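Local coordinates for 4-hydroxy-tetrahydrodipicolinate synthase (Methanocaldococcus jannaschii DSM 2661, PDB 2YXG), which probably catalyses the condensation of pyruvate with L-aspartate semialdehyde, through a Schiff base, to 4-hydroxy-tetrahydrodipicolinate in the diaminopimelate route to lysine, at residues A[106-111]-A[137-142]; A[100-105]-A[132-137]; A[246-251]-A[262-267]; A[9-14]-A[39-44]; A[178-183]-A[196-201]. All coordinates share one frame; numbering follows the deposited sequence.

Contact 1. Residues A[106-111]-A[137-142]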
# COMPACT_ATOMS: atom_id res chain seq x y z
N TYR A 106 -3.24 7.28 -15.10
CA TYR A 106 -4.54 7.76 -14.74
C TYR A 106 -5.74 6.91 -15.24
O TYR A 106 -6.60 6.54 -14.45
CB TYR A 106 -4.65 9.25 -15.04
CG TYR A 106 -6.03 9.83 -15.17
CD1 TYR A 106 -6.97 9.80 -14.10
CD2 TYR A 106 -6.40 10.44 -16.36
CE1 TYR A 106 -8.25 10.34 -14.25
CE2 TYR A 106 -7.66 11.02 -16.50
CZ TYR A 106 -8.60 10.96 -15.47
OH TYR A 106 -9.87 11.58 -15.68
N ASN A 107 -5.81 6.60 -16.53
CA ASN A 107 -6.93 5.81 -17.02
C ASN A 107 -6.93 4.31 -16.72
O ASN A 107 -7.95 3.62 -16.97
CB ASN A 107 -7.33 6.19 -18.47
CG ASN A 107 -6.24 5.96 -19.48
OD1 ASN A 107 -5.12 5.56 -19.16
ND2 ASN A 107 -6.58 6.22 -20.77
N LYS A 108 -5.80 3.83 -16.16
CA LYS A 108 -5.62 2.47 -15.63
C LYS A 108 -6.11 1.35 -16.54
O LYS A 108 -7.00 0.55 -16.14
CB LYS A 108 -6.24 2.26 -14.23
CG LYS A 108 -5.55 3.01 -13.11
CD LYS A 108 -6.29 2.92 -11.79
CE LYS A 108 -5.94 1.62 -11.03
NZ LYS A 108 -6.46 1.66 -9.58
N PRO A 109 -5.52 1.26 -17.74
CA PRO A 109 -5.88 0.12 -18.60
C PRO A 109 -5.43 -1.18 -17.96
O PRO A 109 -4.59 -1.18 -17.05
CB PRO A 109 -5.12 0.39 -19.89
CG PRO A 109 -4.04 1.24 -19.51
CD PRO A 109 -4.55 2.14 -18.39
N THR A 110 -6.08 -2.25 -18.37
CA THR A 110 -5.75 -3.64 -17.99
C THR A 110 -4.46 -4.07 -18.72
O THR A 110 -4.01 -3.41 -19.66
CB THR A 110 -6.90 -4.55 -18.51
OG1 THR A 110 -6.92 -4.50 -19.94
CG2 THR A 110 -8.30 -4.06 -17.96
N GLN A 111 -3.87 -5.18 -18.30
CA GLN A 111 -2.71 -5.75 -19.02
C GLN A 111 -2.89 -5.87 -20.54
O GLN A 111 -1.98 -5.55 -21.31
CB GLN A 111 -2.29 -7.09 -18.41
CG GLN A 111 -1.82 -6.93 -16.98
CD GLN A 111 -0.59 -5.98 -16.85
OE1 GLN A 111 0.38 -6.12 -17.56
NE2 GLN A 111 -0.66 -5.03 -15.95
N ARG A 137 3.63 6.56 -10.19
CA ARG A 137 3.00 7.70 -10.87
C ARG A 137 1.77 7.33 -11.70
O ARG A 137 0.87 8.17 -11.89
CB ARG A 137 4.00 8.43 -11.77
CG ARG A 137 5.17 9.15 -11.08
CD ARG A 137 6.15 9.62 -12.18
NE ARG A 137 7.25 10.42 -11.63
CZ ARG A 137 7.19 11.73 -11.36
NH1 ARG A 137 6.08 12.42 -11.64
NH2 ARG A 137 8.26 12.36 -10.86
N THR A 138 1.73 6.10 -12.24
CA THR A 138 0.73 5.82 -13.29
C THR A 138 -0.51 5.14 -12.75
O THR A 138 -1.56 5.16 -13.41
CB THR A 138 1.30 4.97 -14.42
OG1 THR A 138 1.74 3.73 -13.87
CG2 THR A 138 2.45 5.68 -15.11
N ALA A 139 -0.38 4.51 -11.57
CA ALA A 139 -1.45 3.67 -10.97
C ALA A 139 -1.54 2.28 -11.65
O ALA A 139 -2.44 1.49 -11.35
CB ALA A 139 -2.83 4.39 -11.03
N VAL A 140 -0.62 1.98 -12.58
CA VAL A 140 -0.63 0.69 -13.22
C VAL A 140 0.79 0.05 -13.21
O VAL A 140 1.82 0.74 -13.22
CB VAL A 140 -1.28 0.83 -14.61
CG1 VAL A 140 -0.31 1.47 -15.65
CG2 VAL A 140 -1.86 -0.48 -15.06
N ASN A 141 0.84 -1.26 -13.15
CA ASN A 141 2.08 -1.97 -13.24
C ASN A 141 2.08 -2.85 -14.49
O ASN A 141 1.23 -3.71 -14.64
CB ASN A 141 2.31 -2.83 -11.98
CG ASN A 141 3.69 -3.57 -12.02
OD1 ASN A 141 4.73 -2.95 -12.31
ND2 ASN A 141 3.69 -4.91 -11.78
N LEU A 142 3.01 -2.60 -15.39
CA LEU A 142 3.18 -3.46 -16.56
C LEU A 142 3.88 -4.76 -16.14
O LEU A 142 5.04 -4.75 -15.73
CB LEU A 142 4.05 -2.76 -17.59
CG LEU A 142 4.44 -3.52 -18.89
CD1 LEU A 142 3.18 -3.83 -19.80
CD2 LEU A 142 5.43 -2.71 -19.61
O HOH W 1 -2.99 3.99 -15.64
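K108 lays the aliphatic part of its side chain over A139, with CG 3.7 Å from the methyl CB of A139 and CE 3.5 Å from the carbonyl O of A139. With CG set beside the backbone N (chi1 -68°) and a bend at chi3, CG, CD and CE follow the alanine. One step along, the methyl CG2 of V140 meets P109 O at 3.5 Å. Both segments are connecting pieces on the C-terminal side of a TIM barrel: 106-111 runs from strand 98-102 into helix 111-124, whereas segment 137-142 leaves the short helix 135-138, where T138 OG1 accepts from V140 N in an ST turn. T138 O takes the backbone N of Y106 (3.2 Å) and a water that K108 N approaches in a weak bond. At the far end Q111, bent at chi2, brings NE2 to N141 O (2.7 Å), with N141 O 18° off the plane of the Q111 amide, while OE1 bonds to T146 OG1 and E143 N, which fixes how the amide is turned. With an alanine here, N141 O is likely to lose its side-chain donor, and E143 N and T146 OG1 their shared partner. The side chain of Y106 starts off away from 137-142, and its OH bonds to T43 of the second subunit, consistent with a shared proton relay.

Contact 2. Residues A[100-105]-A[132-137]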
# COMPACT_ATOMS: atom_id res chain seq x y z
N LEU A 100 10.99 6.42 -26.04
CA LEU A 100 10.55 6.02 -24.72
C LEU A 100 9.03 6.19 -24.63
O LEU A 100 8.49 7.28 -24.94
CB LEU A 100 11.23 6.85 -23.63
CG LEU A 100 10.82 6.36 -22.22
CD1 LEU A 100 11.92 5.51 -21.56
CD2 LEU A 100 10.33 7.51 -21.37
N SER A 101 8.35 5.15 -24.17
CA SER A 101 6.91 5.10 -24.20
C SER A 101 6.33 4.61 -22.82
O SER A 101 6.41 3.43 -22.46
CB SER A 101 6.48 4.21 -25.37
OG SER A 101 5.08 4.22 -25.52
N ILE A 102 5.77 5.52 -22.04
CA ILE A 102 5.29 5.21 -20.69
C ILE A 102 3.95 4.47 -20.76
O ILE A 102 3.11 4.71 -21.67
CB ILE A 102 5.15 6.54 -19.85
CG1 ILE A 102 4.96 6.27 -18.34
CG2 ILE A 102 4.06 7.46 -20.46
CD1 ILE A 102 5.20 7.52 -17.42
N THR A 103 3.73 3.54 -19.81
CA THR A 103 2.42 2.97 -19.67
C THR A 103 1.45 4.16 -19.44
O THR A 103 1.74 5.05 -18.63
CB THR A 103 2.32 2.01 -18.46
OG1 THR A 103 2.42 2.79 -17.26
CG2 THR A 103 3.48 0.92 -18.47
N PRO A 104 0.30 4.18 -20.15
CA PRO A 104 -0.78 5.15 -19.87
C PRO A 104 -1.05 5.29 -18.39
O PRO A 104 -1.16 4.30 -17.68
CB PRO A 104 -2.00 4.50 -20.54
CG PRO A 104 -1.39 3.89 -21.80
CD PRO A 104 -0.09 3.26 -21.24
N TYR A 105 -1.20 6.54 -17.94
CA TYR A 105 -1.32 6.87 -16.52
C TYR A 105 -2.77 7.28 -16.35
O TYR A 105 -3.43 7.57 -17.35
CB TYR A 105 -0.38 8.06 -16.16
CG TYR A 105 -0.26 9.02 -17.30
CD1 TYR A 105 -1.18 10.06 -17.46
CD2 TYR A 105 0.72 8.84 -18.28
CE1 TYR A 105 -1.08 10.94 -18.56
CE2 TYR A 105 0.81 9.68 -19.39
CZ TYR A 105 -0.08 10.72 -19.53
OH TYR A 105 0.03 11.60 -20.63
N TYR A 132 8.34 2.25 -20.52
CA TYR A 132 8.64 2.85 -19.20
C TYR A 132 7.51 2.49 -18.22
O TYR A 132 6.35 2.82 -18.45
CB TYR A 132 8.80 4.35 -19.35
CG TYR A 132 9.02 5.13 -18.07
CD1 TYR A 132 9.54 4.53 -16.91
CD2 TYR A 132 8.76 6.50 -18.03
CE1 TYR A 132 9.73 5.25 -15.75
CE2 TYR A 132 8.98 7.24 -16.88
CZ TYR A 132 9.47 6.61 -15.75
OH TYR A 132 9.71 7.34 -14.60
N ASN A 133 7.86 1.77 -17.16
CA ASN A 133 6.92 1.37 -16.15
C ASN A 133 7.25 2.12 -14.84
O ASN A 133 8.38 2.08 -14.36
CB ASN A 133 6.99 -0.17 -15.92
CG ASN A 133 6.00 -0.67 -14.86
OD1 ASN A 133 4.78 -0.38 -14.92
ND2 ASN A 133 6.50 -1.47 -13.92
N VAL A 134 6.27 2.81 -14.28
CA VAL A 134 6.51 3.56 -13.00
C VAL A 134 5.21 3.62 -12.25
O VAL A 134 4.55 4.65 -12.21
CB VAL A 134 7.18 4.98 -13.23
CG1 VAL A 134 6.31 5.85 -14.19
CG2 VAL A 134 7.52 5.72 -11.92
N PRO A 135 4.81 2.50 -11.67
CA PRO A 135 3.50 2.41 -11.04
C PRO A 135 3.20 3.51 -9.99
O PRO A 135 2.03 3.81 -9.76
CB PRO A 135 3.52 1.04 -10.34
CG PRO A 135 4.78 0.40 -10.70
CD PRO A 135 5.61 1.27 -11.55
N SER A 136 4.23 4.07 -9.34
CA SER A 136 3.96 5.04 -8.29
C SER A 136 3.38 6.34 -8.91
O SER A 136 2.72 7.13 -8.22
CB SER A 136 5.25 5.33 -7.50
OG SER A 136 6.21 5.92 -8.35
N ARG A 137 3.63 6.56 -10.19
CA ARG A 137 3.00 7.70 -10.87
C ARG A 137 1.77 7.33 -11.70
O ARG A 137 0.87 8.17 -11.89
CB ARG A 137 4.00 8.43 -11.77
CG ARG A 137 5.17 9.15 -11.08
CD ARG A 137 6.15 9.62 -12.18
NE ARG A 137 7.25 10.42 -11.63
CZ ARG A 137 7.19 11.73 -11.36
NH1 ARG A 137 6.08 12.42 -11.64
NH2 ARG A 137 8.26 12.36 -10.86
O HOH W 2 3.79 2.30 -14.91
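I102 and Y132 lie side by side and point the same way from neighbouring parallel strands, paired as a beta bridge with their CA atoms 4.4 Å apart. Y132 has CG anti to its own N (chi1 176°), which carries the ring alongside I102, whose CD1 sits 3.8 Å from Y132 CD2. Two residues before I102 on the same strand, L100 slants across to the same ring carbon, its CD2 also 3.8 Å from Y132 CD2; both methyls stand obliquely to the ring. The CD1 of I102 goes on to V134 CG1 at 3.8 Å. Two backbone bonds bracket this cluster: Y132 N gives to S101 O at 3.0 Å, and T103 N gives to Y132 O at 3.0 Å. These strands, 98-102 and 129-133, are joined through helix 111-124 in a beta-alpha-beta unit of the barrel. Beyond the strand ends a water joins T103 OG1, N133 OD1 and V134 N, while N133 ND2 turns to E162 and N141. The apolar contacts lie along the CD2 and CE2 side of the Y132 ring, which also makes a cation-pi interaction with K161; such a setting is consistent with the predicted roles of Y132 as proton donor/acceptor and of K161 as Schiff-base lysine.

Contact 3. Residues A[246-251]-A[262-267]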
# COMPACT_ATOMS: atom_id res chain seq x y z
N ASN A 246 10.34 14.81 -8.58
CA ASN A 246 11.06 15.03 -9.86
C ASN A 246 10.13 15.65 -10.94
O ASN A 246 8.97 15.21 -11.08
CB ASN A 246 11.58 13.68 -10.36
CG ASN A 246 12.35 13.81 -11.66
OD1 ASN A 246 13.33 14.56 -11.75
ND2 ASN A 246 11.91 13.09 -12.67
N PRO A 247 10.60 16.68 -11.69
CA PRO A 247 11.90 17.34 -11.65
C PRO A 247 12.09 18.63 -10.76
O PRO A 247 12.98 19.45 -11.04
CB PRO A 247 12.11 17.71 -13.10
CG PRO A 247 10.74 18.14 -13.53
CD PRO A 247 9.78 17.20 -12.81
N ILE A 248 11.30 18.79 -9.71
CA ILE A 248 11.49 19.97 -8.87
C ILE A 248 12.93 20.06 -8.31
O ILE A 248 13.59 21.08 -8.50
CB ILE A 248 10.47 20.06 -7.74
CG1 ILE A 248 9.07 20.33 -8.31
CG2 ILE A 248 10.96 21.18 -6.73
CD1 ILE A 248 7.90 19.89 -7.36
N PRO A 249 13.41 19.01 -7.65
CA PRO A 249 14.76 19.00 -7.11
C PRO A 249 15.88 19.13 -8.16
O PRO A 249 16.79 19.92 -7.98
CB PRO A 249 14.85 17.65 -6.36
CG PRO A 249 13.40 17.30 -6.04
CD PRO A 249 12.70 17.75 -7.31
N VAL A 250 15.84 18.37 -9.24
CA VAL A 250 16.86 18.49 -10.26
C VAL A 250 16.90 19.86 -10.89
O VAL A 250 17.98 20.41 -11.07
CB VAL A 250 16.83 17.33 -11.33
CG1 VAL A 250 15.62 17.44 -12.29
CG2 VAL A 250 18.13 17.31 -12.13
N LYS A 251 15.76 20.48 -11.17
CA LYS A 251 15.83 21.84 -11.70
C LYS A 251 16.36 22.84 -10.62
O LYS A 251 17.09 23.79 -10.91
CB LYS A 251 14.46 22.24 -12.22
CG LYS A 251 14.47 22.90 -13.59
CD LYS A 251 13.02 23.20 -14.15
CE LYS A 251 13.06 23.10 -15.66
NZ LYS A 251 11.92 23.75 -16.33
N GLY A 262 15.97 27.37 -15.20
CA GLY A 262 14.85 28.27 -14.94
C GLY A 262 13.67 27.67 -14.13
O GLY A 262 13.85 26.80 -13.26
N GLU A 263 12.47 28.17 -14.43
CA GLU A 263 11.31 27.93 -13.58
C GLU A 263 10.66 26.59 -13.90
O GLU A 263 10.85 26.03 -15.00
CB GLU A 263 10.25 29.03 -13.78
CG GLU A 263 10.78 30.51 -13.80
CD GLU A 263 11.51 30.97 -12.51
OE1 GLU A 263 11.05 30.61 -11.38
OE2 GLU A 263 12.54 31.73 -12.66
N LEU A 264 9.84 26.12 -12.96
CA LEU A 264 8.96 25.00 -13.19
C LEU A 264 7.60 25.51 -13.62
O LEU A 264 7.19 26.62 -13.26
CB LEU A 264 8.86 24.15 -11.92
CG LEU A 264 10.21 23.53 -11.51
CD1 LEU A 264 10.46 23.68 -9.97
CD2 LEU A 264 10.35 22.11 -12.00
N ARG A 265 6.91 24.70 -14.41
CA ARG A 265 5.58 25.06 -14.88
C ARG A 265 4.51 24.47 -13.99
O ARG A 265 4.59 23.29 -13.61
CB ARG A 265 5.40 24.56 -16.31
CG ARG A 265 5.95 25.55 -17.36
CD ARG A 265 5.55 25.15 -18.77
NE ARG A 265 6.16 26.07 -19.73
CZ ARG A 265 6.11 25.93 -21.05
NH1 ARG A 265 5.52 24.86 -21.60
NH2 ARG A 265 6.69 26.87 -21.80
N LEU A 266 3.49 25.26 -13.67
CA LEU A 266 2.42 24.74 -12.83
C LEU A 266 1.80 23.52 -13.51
O LEU A 266 1.61 23.50 -14.76
CB LEU A 266 1.37 25.80 -12.46
CG LEU A 266 1.87 26.93 -11.58
CD1 LEU A 266 0.92 28.18 -11.59
CD2 LEU A 266 2.14 26.39 -10.16
N PRO A 267 1.41 22.52 -12.68
CA PRO A 267 1.30 22.59 -11.21
C PRO A 267 2.57 22.34 -10.39
O PRO A 267 2.52 22.32 -9.14
CB PRO A 267 0.22 21.55 -10.91
CG PRO A 267 0.43 20.54 -11.96
CD PRO A 267 0.95 21.24 -13.20
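A helix start packed against an extended loop makes this contact, on the C-terminal side of the barrel next to the predicted pyruvate-binding T44. Helix 248-256 opens after P247, its N-cap residue, which follows a cis peptide bond; segment 262-267 lies in the loop between that helix and helix 273-286. L264 is the apolar centre. Its CD2 lies 3.6 Å from CD of K251 and 3.9 Å from the carbonyl O of P247, while its CD1 reaches CG1 of I248 at 4.0 Å. I248 meets the leucine at about a right angle, whereas the chains of K251 and L264 run alongside each other, head to tail. That antiparallel passage takes the lysine ammonium beyond the leucine, where NZ bonds to E263 O at 2.8 Å, tilted 30° from the carbonyl plane. The same nitrogen makes a salt bridge with E46 and a hydrogen bond to T11 O, so three groups grip the end of a buried lysine. A methionine in place of K251 would probably leave the carboxylate of E46 without its cation and two carbonyl oxygens without their donor. The helix start and its loop thus border the segments that follow strands 4-7 and 37-40, with V250 on I10 and N246 bonded to T44, while L266 and P267 pack on the second subunit.

Contact 4. Residues A[9-14]-A[39-44]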
# COMPACT_ATOMS: atom_id res chain seq x y z
N ILE A 9 16.73 14.42 -19.60
CA ILE A 9 17.08 15.82 -19.53
C ILE A 9 15.91 16.69 -19.16
O ILE A 9 14.74 16.39 -19.53
CB ILE A 9 17.75 16.37 -20.80
CG1 ILE A 9 16.83 16.23 -22.03
CG2 ILE A 9 19.17 15.75 -20.93
CD1 ILE A 9 17.15 17.22 -23.17
N ILE A 10 16.21 17.73 -18.39
CA ILE A 10 15.21 18.72 -18.16
C ILE A 10 14.97 19.54 -19.41
O ILE A 10 15.80 19.59 -20.33
CB ILE A 10 15.59 19.65 -17.00
CG1 ILE A 10 16.85 20.48 -17.38
CG2 ILE A 10 15.75 18.82 -15.73
CD1 ILE A 10 16.85 21.89 -16.84
N THR A 11 13.80 20.17 -19.45
CA THR A 11 13.53 21.22 -20.43
C THR A 11 13.73 22.58 -19.70
O THR A 11 12.91 22.97 -18.90
CB THR A 11 12.08 21.08 -21.04
OG1 THR A 11 11.91 19.77 -21.60
CG2 THR A 11 11.82 22.11 -22.14
N PRO A 12 14.81 23.31 -20.00
CA PRO A 12 15.00 24.62 -19.33
C PRO A 12 14.12 25.68 -19.99
O PRO A 12 13.89 25.62 -21.19
CB PRO A 12 16.48 24.92 -19.56
CG PRO A 12 16.94 24.00 -20.67
CD PRO A 12 15.87 23.01 -20.97
N PHE A 13 13.59 26.60 -19.18
CA PHE A 13 12.75 27.68 -19.61
C PHE A 13 13.44 29.06 -19.32
O PHE A 13 14.14 29.23 -18.30
CB PHE A 13 11.36 27.63 -18.91
CG PHE A 13 10.59 26.32 -19.10
CD1 PHE A 13 10.29 25.83 -20.40
CD2 PHE A 13 10.12 25.59 -17.97
CE1 PHE A 13 9.57 24.62 -20.57
CE2 PHE A 13 9.40 24.36 -18.11
CZ PHE A 13 9.13 23.85 -19.42
N LYS A 14 13.28 30.01 -20.24
CA LYS A 14 13.68 31.40 -20.04
C LYS A 14 12.54 32.26 -20.55
O LYS A 14 12.09 32.12 -21.69
CB LYS A 14 14.98 31.78 -20.80
CG LYS A 14 16.26 31.84 -19.93
CD LYS A 14 16.16 30.76 -18.75
CE LYS A 14 17.34 29.73 -18.63
NZ LYS A 14 16.93 28.26 -18.52
N VAL A 39 17.61 11.19 -23.13
CA VAL A 39 16.19 11.03 -23.14
C VAL A 39 15.50 12.42 -23.13
O VAL A 39 15.57 13.14 -22.13
CB VAL A 39 15.73 10.14 -21.95
CG1 VAL A 39 14.26 9.87 -22.03
CG2 VAL A 39 16.52 8.84 -21.94
N ALA A 40 14.85 12.78 -24.26
CA ALA A 40 14.19 14.09 -24.36
C ALA A 40 12.72 14.04 -24.08
O ALA A 40 12.01 13.11 -24.51
CB ALA A 40 14.41 14.74 -25.77
N VAL A 41 12.25 15.10 -23.41
CA VAL A 41 10.83 15.33 -23.15
C VAL A 41 10.11 14.10 -22.53
O VAL A 41 9.04 13.71 -23.02
CB VAL A 41 10.06 15.87 -24.42
CG1 VAL A 41 10.63 17.19 -24.92
CG2 VAL A 41 10.04 14.88 -25.56
N GLY A 42 10.72 13.49 -21.51
CA GLY A 42 10.02 12.55 -20.61
C GLY A 42 9.57 13.36 -19.40
O GLY A 42 9.53 14.59 -19.46
N THR A 43 9.24 12.67 -18.31
CA THR A 43 8.75 13.30 -17.09
C THR A 43 9.71 14.36 -16.56
O THR A 43 9.31 15.44 -16.21
CB THR A 43 8.52 12.26 -15.97
OG1 THR A 43 7.79 11.16 -16.51
CG2 THR A 43 7.71 12.89 -14.80
N THR A 44 10.99 14.05 -16.49
CA THR A 44 11.99 15.00 -16.01
C THR A 44 12.00 16.28 -16.90
O THR A 44 12.21 17.40 -16.39
CB THR A 44 13.38 14.32 -15.93
OG1 THR A 44 13.25 13.04 -15.26
CG2 THR A 44 14.36 15.19 -15.19
O HOH W 3 13.55 14.10 -20.35
O HOH W 4 13.45 17.32 -22.15
O HOH W 5 12.13 20.08 -17.10
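The seam between the first and second strands of the TIM barrel continues here into the turns that follow them, and it includes T43 and T44, predicted as proton-relay and pyruvate-binding residues. I9 N donates to V39 O at 3.1 Å, and I9 bends its own side chain back over the same acceptor, CG1 standing 3.3 Å from V39 O. Its chi1 of 60° wedges CG1 between the backbone N and carbonyl carbon, which gives this close approach and sets CG1 near A40 CA. Farther along the chains diverge and water takes over. One water donates to I9 O and V39 O and accepts from G42 N; a second donates to I9 O and T11 OG1 and accepts from V41 N, its oxygen 2.8 Å from V41 N; a third spans T11 N and T44 O. I9 O therefore receives two water bonds. The methyls CG2 of I10 and CG2 of T44 meet at 3.9 Å on slanting side chains. The hydroxyl of T44 turns to N246, and that of T43 to Y106 of the second subunit. Around the seam, helix 20-32 covers I9, helix 52-66 packs on A40 and V41, and helix 248-256 lies against I10 and T44.

Contact 5. Residues A[178-183]-A[196-201]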
# COMPACT_ATOMS: atom_id res chain seq x y z
N LYS A 178 13.63 -11.55 -22.38
CA LYS A 178 14.51 -11.15 -23.45
C LYS A 178 14.07 -9.74 -23.88
O LYS A 178 13.53 -9.52 -24.99
CB LYS A 178 14.48 -12.11 -24.64
CG LYS A 178 14.38 -13.61 -24.31
CD LYS A 178 13.47 -14.27 -25.36
CE LYS A 178 12.04 -13.67 -25.33
NZ LYS A 178 11.22 -14.18 -24.21
N ILE A 179 14.23 -8.81 -22.94
CA ILE A 179 14.38 -7.41 -23.26
C ILE A 179 15.54 -6.98 -22.38
O ILE A 179 15.80 -7.61 -21.36
CB ILE A 179 13.12 -6.55 -22.90
CG1 ILE A 179 12.38 -7.13 -21.71
CG2 ILE A 179 12.16 -6.47 -24.06
CD1 ILE A 179 12.94 -6.79 -20.41
N THR A 180 16.19 -5.90 -22.78
CA THR A 180 17.13 -5.20 -21.91
C THR A 180 16.40 -4.49 -20.77
O THR A 180 15.37 -3.80 -20.97
CB THR A 180 17.89 -4.21 -22.73
OG1 THR A 180 18.50 -4.92 -23.81
CG2 THR A 180 18.95 -3.51 -21.91
N VAL A 181 16.89 -4.69 -19.55
CA VAL A 181 16.37 -3.89 -18.44
C VAL A 181 17.24 -2.66 -18.20
O VAL A 181 18.44 -2.81 -18.04
CB VAL A 181 16.21 -4.72 -17.12
CG1 VAL A 181 15.80 -3.80 -15.94
CG2 VAL A 181 15.22 -5.91 -17.32
N LEU A 182 16.63 -1.47 -18.23
CA LEU A 182 17.28 -0.23 -17.73
C LEU A 182 16.67 0.19 -16.37
O LEU A 182 15.45 0.09 -16.14
CB LEU A 182 17.16 0.94 -18.72
CG LEU A 182 17.67 0.61 -20.14
CD1 LEU A 182 17.22 1.64 -21.20
CD2 LEU A 182 19.21 0.39 -20.17
N SER A 183 17.52 0.64 -15.46
CA SER A 183 17.02 1.17 -14.22
C SER A 183 16.24 2.45 -14.40
O SER A 183 16.68 3.41 -15.09
CB SER A 183 18.16 1.40 -13.23
OG SER A 183 17.63 1.98 -12.04
N GLY A 196 21.60 -7.98 -13.61
CA GLY A 196 21.79 -8.10 -15.07
C GLY A 196 21.23 -6.95 -15.93
O GLY A 196 21.14 -7.07 -17.17
N GLY A 197 20.78 -5.86 -15.30
CA GLY A 197 20.36 -4.71 -16.09
C GLY A 197 21.59 -4.12 -16.81
O GLY A 197 22.73 -4.32 -16.37
N LYS A 198 21.35 -3.30 -17.83
CA LYS A 198 22.41 -2.79 -18.66
C LYS A 198 22.65 -1.32 -18.62
O LYS A 198 23.49 -0.84 -19.36
CB LYS A 198 22.11 -3.16 -20.11
CG LYS A 198 22.02 -4.62 -20.33
CD LYS A 198 23.30 -5.30 -19.91
CE LYS A 198 23.23 -6.82 -20.22
NZ LYS A 198 24.61 -7.30 -20.27
N GLY A 199 21.92 -0.58 -17.78
CA GLY A 199 22.19 0.85 -17.60
C GLY A 199 21.02 1.52 -16.89
O GLY A 199 20.30 0.89 -16.12
N VAL A 200 20.86 2.83 -17.12
CA VAL A 200 19.87 3.59 -16.39
C VAL A 200 19.44 4.77 -17.22
O VAL A 200 20.22 5.29 -18.04
CB VAL A 200 20.47 4.06 -14.98
CG1 VAL A 200 21.83 4.72 -15.16
CG2 VAL A 200 19.50 4.99 -14.16
N ILE A 201 18.18 5.16 -17.03
CA ILE A 201 17.70 6.43 -17.47
C ILE A 201 17.56 7.24 -16.19
O ILE A 201 16.81 6.88 -15.30
CB ILE A 201 16.41 6.34 -18.32
CG1 ILE A 201 16.77 5.70 -19.67
CG2 ILE A 201 15.79 7.78 -18.51
CD1 ILE A 201 15.59 5.18 -20.49
O HOH W 6 19.15 -6.52 -18.97
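Strands 180-183 and 199-201 run in parallel register but splay, their short axes at 55° and 4.3 Å apart at closest approach. Three backbone bonds join the segments: K198 N to V181 O, S183 N to G199 O at 2.9 Å, and I201 N to S183 O. Here S183 and V200 form the well-made bridge, their CA atoms 4.3 Å apart. Where the segments begin, a water accepts from V181 N and donates to G196 O, the Schellman residue that closes helix 189-194. This is one beta-alpha-beta crossover of the barrel, strand 180-183, helix 189-194 and strand 199-202. L182 and S183 project from different faces of the sheet. On the L182 face CD2 covers G199, coming 3.7 Å from G199 N, where a glycine lets the leucine lie close, and CD1 touches CD1 of I201 at 4.0 Å on an oblique course. On the S183 face CB meets CB of V200 at 3.9 Å, and V200 CG2, anti to its N, reaches S183 O at 3.4 Å; S183 OG instead bonds to N185 O and T189. At the outer end the side chains of T180 and K198 cross at about a right angle, T180 CG2 3.6 Å from K198 CG. Carbon contacts line both faces, while the backbone polar atoms named here pair across the strands or with water, and the pairing fixes I201, predicted to bind pyruvate, with its side chain on K161.

From the N terminus, contact 4 comes first, closing the stretch from the turn after strand 4-7 to the end of strand 37-40 and the turn beyond. Contacts 2 and 1 follow and cross: segments 100-105, 106-111, 132-137 and 137-142 alternate, R137 belongs to both, and N133 bonds to N141 and L142 between them. Contact 5 then closes a short crossover, and contact 3 closes helix 248-256 and the turn after it; these two stand in series with the rest, none nested. Contacts 2, 4 and 5 all reach the barrel sheet, and I201 touches both L100 and V39. R137 also bonds to N246, tying contacts 1 and 2 to contact 3, whose K251 and N246 hold T11 and T44 of contact 4.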